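PDB 1NLX: pollen allergen Phl p 6 from Phleum pratense, which is a major timothy grass pollen allergen of undetermined molecular role, a four-helix bundle of the Poa p IX/Phl p VI family, whose members may act as ribonucleases. Local coordinates for residues Asp65-Ala70 with Glu93-Ile98. Sequence-based numbering, arbitrary orientation.
With ZN (zinc ion), chain B.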
ATOM      1  N   ASP A  65      -3.174   9.794 -30.086  1.00 34.71           N
ATOM      2  CA  ASP A  65      -2.479   8.542 -29.824  1.00 35.37           C
ATOM      3  C   ASP A  65      -3.425   7.563 -29.112  1.00 34.32           C
ATOM      4  O   ASP A  65      -3.384   6.360 -29.362  1.00 34.45           O
ATOM      5  CB  ASP A  65      -1.205   8.795 -29.005  1.00 60.37           C
ATOM      6  CG  ASP A  65      -0.108   9.530 -29.821  1.00 64.95           C
ATOM      7  OD1 ASP A  65       0.311   9.020 -30.895  1.00 65.66           O
ATOM      8  OD2 ASP A  65       0.342  10.617 -29.384  1.00 65.53           O
ATOM      9  N   GLU A  66      -4.300   8.086 -28.258  1.00 30.98           N
ATOM     10  CA  GLU A  66      -5.258   7.254 -27.533  1.00 28.70           C
ATOM     11  C   GLU A  66      -6.250   6.533 -28.431  1.00 28.63           C
ATOM     12  O   GLU A  66      -6.522   5.352 -28.219  1.00 28.39           O
ATOM     13  CB  GLU A  66      -6.064   8.090 -26.550  1.00 26.70           C
ATOM     14  CG  GLU A  66      -5.843   7.746 -25.109  1.00 24.88           C
ATOM     15  CD  GLU A  66      -6.246   6.337 -24.761  1.00 24.63           C
ATOM     16  OE1 GLU A  66      -7.424   5.977 -24.958  1.00 24.99           O
ATOM     17  OE2 GLU A  66      -5.378   5.591 -24.276  1.00 24.55           O
ATOM     18  N   VAL A  67      -6.816   7.232 -29.414  1.00 22.76           N
ATOM     19  CA  VAL A  67      -7.790   6.575 -30.280  1.00 23.41           C
ATOM     20  C   VAL A  67      -7.074   5.604 -31.181  1.00 24.81           C
ATOM     21  O   VAL A  67      -7.654   4.606 -31.589  1.00 24.52           O
ATOM     22  CB  VAL A  67      -8.625   7.572 -31.140  1.00 30.78           C
ATOM     23  CG1 VAL A  67      -8.831   8.857 -30.377  1.00 30.94           C
ATOM     24  CG2 VAL A  67      -7.969   7.818 -32.469  1.00 29.22           C
ATOM     25  N   TYR A  68      -5.816   5.895 -31.502  1.00 33.12           N
ATOM     26  CA  TYR A  68      -5.039   4.976 -32.330  1.00 34.43           C
ATOM     27  C   TYR A  68      -4.784   3.734 -31.472  1.00 34.62           C
ATOM     28  O   TYR A  68      -5.039   2.614 -31.912  1.00 35.39           O
ATOM     29  CB  TYR A  68      -3.716   5.614 -32.756  1.00 37.17           C
ATOM     30  CG  TYR A  68      -3.844   6.667 -33.854  1.00 40.36           C
ATOM     31  CD1 TYR A  68      -2.991   7.773 -33.894  1.00 41.48           C
ATOM     32  CD2 TYR A  68      -4.786   6.534 -34.874  1.00 40.69           C
ATOM     33  CE1 TYR A  68      -3.077   8.712 -34.921  1.00 42.58           C
ATOM     34  CE2 TYR A  68      -4.878   7.464 -35.904  1.00 40.61           C
ATOM     35  CZ  TYR A  68      -4.022   8.549 -35.928  1.00 42.95           C
ATOM     36  OH  TYR A  68      -4.095   9.456 -36.975  1.00 44.78           O
ATOM     37  N   ASN A  69      -4.320   3.936 -30.236  1.00 32.56           N
ATOM     38  CA  ASN A  69      -4.056   2.824 -29.315  1.00 33.07           C
ATOM     39  C   ASN A  69      -5.315   2.003 -29.005  1.00 32.74           C
ATOM     40  O   ASN A  69      -5.257   0.777 -28.862  1.00 33.20           O
ATOM     41  CB  ASN A  69      -3.440   3.335 -28.004  1.00 41.01           C
ATOM     42  CG  ASN A  69      -2.021   3.873 -28.191  1.00 42.16           C
ATOM     43  OD1 ASN A  69      -1.188   3.241 -28.852  1.00 43.40           O
ATOM     44  ND2 ASN A  69      -1.739   5.034 -27.601  1.00 42.27           N
ATOM     45  N   ALA A  70      -6.453   2.676 -28.892  1.00 31.94           N
ATOM     46  CA  ALA A  70      -7.698   1.979 -28.631  1.00 31.27           C
ATOM     47  C   ALA A  70      -7.933   0.976 -29.753  1.00 32.22           C
ATOM     48  O   ALA A  70      -8.155  -0.206 -29.494  1.00 32.33           O
ATOM     49  CB  ALA A  70      -8.842   2.961 -28.580  1.00 25.38           C
ATOM     50  N   GLU A  93     -15.582   5.017 -32.719  1.00 23.71           N
ATOM     51  CA  GLU A  93     -16.156   5.483 -31.465  1.00 23.01           C
ATOM     52  C   GLU A  93     -15.180   6.351 -30.678  1.00 22.70           C
ATOM     53  O   GLU A  93     -15.530   7.446 -30.236  1.00 22.14           O
ATOM     54  CB  GLU A  93     -16.646   4.300 -30.617  1.00 25.52           C
ATOM     55  CG  GLU A  93     -17.923   3.686 -31.190  1.00 28.66           C
ATOM     56  CD  GLU A  93     -18.619   2.642 -30.299  1.00 30.20           C
ATOM     57  OE1 GLU A  93     -19.707   2.183 -30.718  1.00 30.98           O
ATOM     58  OE2 GLU A  93     -18.105   2.279 -29.209  1.00 30.01           O
ATOM     59  N   ALA A  94     -13.949   5.882 -30.525  1.00 26.27           N
ATOM     60  CA  ALA A  94     -12.956   6.653 -29.784  1.00 24.91           C
ATOM     61  C   ALA A  94     -12.786   8.039 -30.381  1.00 24.18           C
ATOM     62  O   ALA A  94     -12.634   9.014 -29.653  1.00 24.69           O
ATOM     63  CB  ALA A  94     -11.630   5.932 -29.780  1.00 37.29           C
ATOM     64  N   LEU A  95     -12.807   8.131 -31.704  1.00 21.56           N
ATOM     65  CA  LEU A  95     -12.653   9.425 -32.350  1.00 20.75           C
ATOM     66  C   LEU A  95     -13.865  10.317 -32.039  1.00 21.01           C
ATOM     67  O   LEU A  95     -13.714  11.510 -31.782  1.00 20.02           O
ATOM     68  CB  LEU A  95     -12.497   9.259 -33.864  1.00 13.13           C
ATOM     69  CG  LEU A  95     -12.079  10.554 -34.565  1.00 10.77           C
ATOM     70  CD1 LEU A  95     -10.705  10.968 -34.051  1.00 11.93           C
ATOM     71  CD2 LEU A  95     -12.052  10.360 -36.059  1.00  9.34           C
ATOM     72  N   ARG A  96     -15.064   9.740 -32.058  1.00 24.67           N
ATOM     73  CA  ARG A  96     -16.270  10.508 -31.756  1.00 23.45           C
ATOM     74  C   ARG A  96     -16.203  11.042 -30.334  1.00 23.40           C
ATOM     75  O   ARG A  96     -16.604  12.172 -30.064  1.00 23.03           O
ATOM     76  CB  ARG A  96     -17.519   9.645 -31.931  1.00 22.50           C
ATOM     77  CG  ARG A  96     -18.094   9.708 -33.320  1.00 24.51           C
ATOM     78  CD  ARG A  96     -19.090   8.608 -33.514  1.00 28.60           C
ATOM     79  NE  ARG A  96     -18.961   8.046 -34.850  1.00 34.09           N
ATOM     80  CZ  ARG A  96     -19.142   6.759 -35.131  1.00 35.90           C
ATOM     81  NH1 ARG A  96     -19.001   6.319 -36.381  1.00 37.37           N
ATOM     82  NH2 ARG A  96     -19.463   5.915 -34.151  1.00 35.11           N
ATOM     83  N   ILE A  97     -15.695  10.225 -29.422  1.00 20.87           N
ATOM     84  CA  ILE A  97     -15.569  10.651 -28.046  1.00 22.19           C
ATOM     85  C   ILE A  97     -14.609  11.826 -27.968  1.00 25.35           C
ATOM     86  O   ILE A  97     -14.908  12.856 -27.368  1.00 25.72           O
ATOM     87  CB  ILE A  97     -15.055   9.507 -27.169  1.00 11.06           C
ATOM     88  CG1 ILE A  97     -16.205   8.525 -26.932  1.00 12.00           C
ATOM     89  CG2 ILE A  97     -14.470  10.047 -25.887  1.00  5.92           C
ATOM     90  CD1 ILE A  97     -15.803   7.247 -26.251  1.00 12.23           C
ATOM     91  N   ILE A  98     -13.447  11.668 -28.585  1.00 32.67           N
ATOM     92  CA  ILE A  98     -12.449  12.721 -28.572  1.00 33.35           C
ATOM     93  C   ILE A  98     -13.021  13.991 -29.203  1.00 33.90           C
ATOM     94  O   ILE A  98     -12.685  15.097 -28.794  1.00 36.13           O
ATOM     95  CB  ILE A  98     -11.158  12.232 -29.300  1.00 22.07           C
ATOM     96  CG1 ILE A  98     -10.070  11.975 -28.265  1.00 21.05           C
ATOM     97  CG2 ILE A  98     -10.670  13.241 -30.326  1.00 24.37           C
ATOM     98  CD1 ILE A  98     -10.463  11.002 -27.222  1.00 17.52           C
TER
HETATM   99 ZN    ZN B6014     -20.672   0.553 -29.678  1.00 26.50          ZN
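Val67 and Ala94 mark the point where helix segments 65-70 and 93-98 pass each other, their CA atoms 5.2 Å apart. The segments run nearly antiparallel, at 159°; Ala70 and Ala94, with only methyl side chains, let the axes approach to 9.0 Å, and no hydrogen bond joins the two. Ala94 points its bare methyl at Val67, its CB lying 3.7 Å from Val67 CB and 3.9 Å from Val67 CA. Val67, branched at CB, spreads two methyls along the opposing helix. CG1 lies beside the backbone N (chi1 -33°), roughly anti to the carbonyl carbon, and reaches Ile98, 4.0 Å from its CG1, the two side chains crossing at a slant, while Val67 CG2 lies more loosely, 4.5 Å from Leu95 CD1. One turn on, Ala70 brings its CB within 4.2 Å of Ala94 CB, so the methyl of Ala94 meets both residues. These helices, 60-76 and 80-99, are consecutive members of the four-helix bundle; helix 5-25 adds Ile12, which touches Leu95 and Ile98 and continues the apolar core. A second subunit packs its Ile97 on Ala94 and its Val104 on Ala70. Glu93 takes no part in the helix packing: its chain, extended beyond CG, carries OE1 to a zinc ion at 2.2 Å, which His105 of the same chain and His90 of the second subunit also bind.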